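Local coordinates for protein putative methyltransferase (Porphyromonas gingivalis, PDB 3LL7) that is a putative methyltransferase that probably transfers methyl groups from S-adenosylmethionine, its substrate not being established, at residues A[167-172]-A[189-194]. Numbering follows the deposited sequence.
Sequences IYVDPA and PDLIPL
V169, on strand 166-173 of a sheet that is probably Rossmann-like, packs against P189, just ahead of helix 191-198, and against L191 and L194 in the first turn of that helix, which lies on one face of the sheet. The two segments share no hydrogen bond; apolar side chains carry the contact, and it buries 250 Å² in all. V169 divides its branches between the partners. V169 CG1, wedged between the backbone N and the carbonyl carbon (chi1 60°), lies 3.7 Å from L191 CD2, whereas V169 CG2 points at the CG corner of the P189 pyrrolidine ring, 3.8 Å away, and meets L194 CD1 tip to tip at 4.0 Å. P171, two residues further along, extends the same apolar surface: P171 CG is 4.1 Å from L191 CD2, the two side chains crossing at about a right angle, and P171 CB is 4.1 Å from P189 CD. P189, preceded by a cis peptide bond, is followed by D190 at the N-cap position of helix 191-198. L194, one turn after D190, returns to V169 with CG anti to its own backbone N (chi1 -173°). The side chains of Y168 and D170 serve other partners: Y168 OH is hydrogen-bonded to D107, and D170 OD2 forms a salt bridge with K208. L191 also touches L209, and L194 touches I205, both on strand 204-209. Parallel neighbours joined through helix 191-198, strands 166-173 and 204-209 form a beta-alpha-beta unit, consistent with the Rossmann-like domain of class I methyltransferases.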
loop_
_atom_site.group_PDB
_atom_site.type_symbol
_atom_site.label_atom_id
_atom_site.label_comp_id
_atom_site.label_asym_id
_atom_site.label_seq_id
_atom_site.Cartn_x
_atom_site.Cartn_y
_atom_site.Cartn_z
ATOM N N ILE A 167 14.017 -6.270 -12.454
ATOM C CA ILE A 167 13.941 -7.330 -11.466
ATOM C C ILE A 167 13.110 -6.810 -10.291
ATOM O O ILE A 167 13.459 -5.793 -9.664
ATOM C CB ILE A 167 15.344 -7.812 -11.001
ATOM C CG1 ILE A 167 16.072 -8.508 -12.162
ATOM C CG2 ILE A 167 15.228 -8.770 -9.833
ATOM C CD1 ILE A 167 17.522 -8.822 -11.901
ATOM N N TYR A 168 12.017 -7.510 -10.015
ATOM C CA TYR A 168 11.089 -7.136 -8.949
ATOM C C TYR A 168 11.230 -8.091 -7.754
ATOM O O TYR A 168 11.361 -9.312 -7.933
ATOM C CB TYR A 168 9.660 -7.129 -9.499
ATOM C CG TYR A 168 8.624 -6.839 -8.456
ATOM C CD1 TYR A 168 8.458 -5.548 -7.945
ATOM C CD2 TYR A 168 7.828 -7.867 -7.944
ATOM C CE1 TYR A 168 7.475 -5.293 -6.954
ATOM C CE2 TYR A 168 6.887 -7.630 -6.965
ATOM C CZ TYR A 168 6.723 -6.347 -6.470
ATOM O OH TYR A 168 5.770 -6.127 -5.507
ATOM N N VAL A 169 11.240 -7.530 -6.545
ATOM C CA VAL A 169 11.351 -8.319 -5.334
ATOM C C VAL A 169 10.430 -7.764 -4.237
ATOM O O VAL A 169 10.346 -6.556 -4.027
ATOM C CB VAL A 169 12.852 -8.444 -4.884
ATOM C CG1 VAL A 169 13.485 -7.061 -4.609
ATOM C CG2 VAL A 169 13.044 -9.447 -3.722
ATOM N N ASP A 170 9.754 -8.664 -3.544
ATOM C CA ASP A 170 8.875 -8.300 -2.422
ATOM C C ASP A 170 9.288 -9.178 -1.242
ATOM O O ASP A 170 8.749 -10.271 -1.061
ATOM C CB ASP A 170 7.403 -8.517 -2.854
ATOM C CG ASP A 170 6.397 -8.337 -1.719
ATOM O OD1 ASP A 170 6.761 -7.807 -0.649
ATOM O OD2 ASP A 170 5.223 -8.759 -1.904
ATOM N N PRO A 171 10.272 -8.706 -0.443
ATOM C CA PRO A 171 10.845 -9.563 0.599
ATOM C C PRO A 171 9.888 -9.816 1.759
ATOM O O PRO A 171 8.922 -9.067 1.952
ATOM C CB PRO A 171 12.093 -8.792 1.075
ATOM C CG PRO A 171 11.984 -7.424 0.522
ATOM C CD PRO A 171 11.072 -7.486 -0.671
ATOM N N ALA A 172 10.146 -10.891 2.503
ATOM C CA ALA A 172 9.403 -11.202 3.713
ATOM C C ALA A 172 10.226 -10.781 4.938
ATOM O O ALA A 172 11.429 -10.489 4.822
ATOM C CB ALA A 172 9.053 -12.701 3.755
ATOM N N PRO A 189 14.452 -12.102 0.789
ATOM C CA PRO A 189 15.927 -12.154 0.705
ATOM C C PRO A 189 16.589 -10.831 1.074
ATOM O O PRO A 189 15.942 -9.778 0.995
ATOM C CB PRO A 189 16.172 -12.429 -0.776
ATOM C CG PRO A 189 14.974 -11.807 -1.457
ATOM C CD PRO A 189 13.836 -12.130 -0.553
ATOM N N ASP A 190 17.868 -10.889 1.454
ATOM C CA ASP A 190 18.631 -9.691 1.819
ATOM C C ASP A 190 18.894 -8.864 0.563
ATOM O O ASP A 190 19.464 -9.361 -0.406
ATOM C CB ASP A 190 19.941 -10.084 2.521
ATOM C CG ASP A 190 20.691 -8.888 3.118
ATOM O OD1 ASP A 190 20.222 -7.735 3.035
ATOM O OD2 ASP A 190 21.787 -9.112 3.664
ATOM N N LEU A 191 18.458 -7.605 0.584
ATOM C CA LEU A 191 18.470 -6.757 -0.617
ATOM C C LEU A 191 19.849 -6.251 -1.028
ATOM O O LEU A 191 20.084 -5.926 -2.198
ATOM C CB LEU A 191 17.531 -5.557 -0.440
ATOM C CG LEU A 191 16.037 -5.823 -0.267
ATOM C CD1 LEU A 191 15.307 -4.499 -0.073
ATOM C CD2 LEU A 191 15.448 -6.595 -1.451
ATOM N N ILE A 192 20.751 -6.162 -0.061
ATOM C CA ILE A 192 22.078 -5.630 -0.335
ATOM C C ILE A 192 22.933 -6.597 -1.172
ATOM O O ILE A 192 23.409 -6.204 -2.238
ATOM C CB ILE A 192 22.750 -5.077 0.950
ATOM C CG1 ILE A 192 21.947 -3.852 1.428
ATOM C CG2 ILE A 192 24.192 -4.689 0.679
ATOM C CD1 ILE A 192 22.028 -3.546 2.926
ATOM N N PRO A 193 23.089 -7.871 -0.738
ATOM C CA PRO A 193 23.807 -8.791 -1.621
ATOM C C PRO A 193 23.073 -9.033 -2.948
ATOM O O PRO A 193 23.721 -9.217 -3.984
ATOM C CB PRO A 193 23.881 -10.088 -0.799
ATOM C CG PRO A 193 23.698 -9.646 0.628
ATOM C CD PRO A 193 22.714 -8.527 0.526
ATOM N N LEU A 194 21.738 -9.011 -2.915
ATOM C CA LEU A 194 20.932 -9.218 -4.115
ATOM C C LEU A 194 21.255 -8.166 -5.174
ATOM O O LEU A 194 21.468 -8.494 -6.342
ATOM C CB LEU A 194 19.441 -9.169 -3.755
ATOM C CG LEU A 194 18.343 -9.506 -4.773
ATOM C CD1 LEU A 194 17.031 -9.699 -4.026
ATOM C CD2 LEU A 194 18.161 -8.440 -5.856
#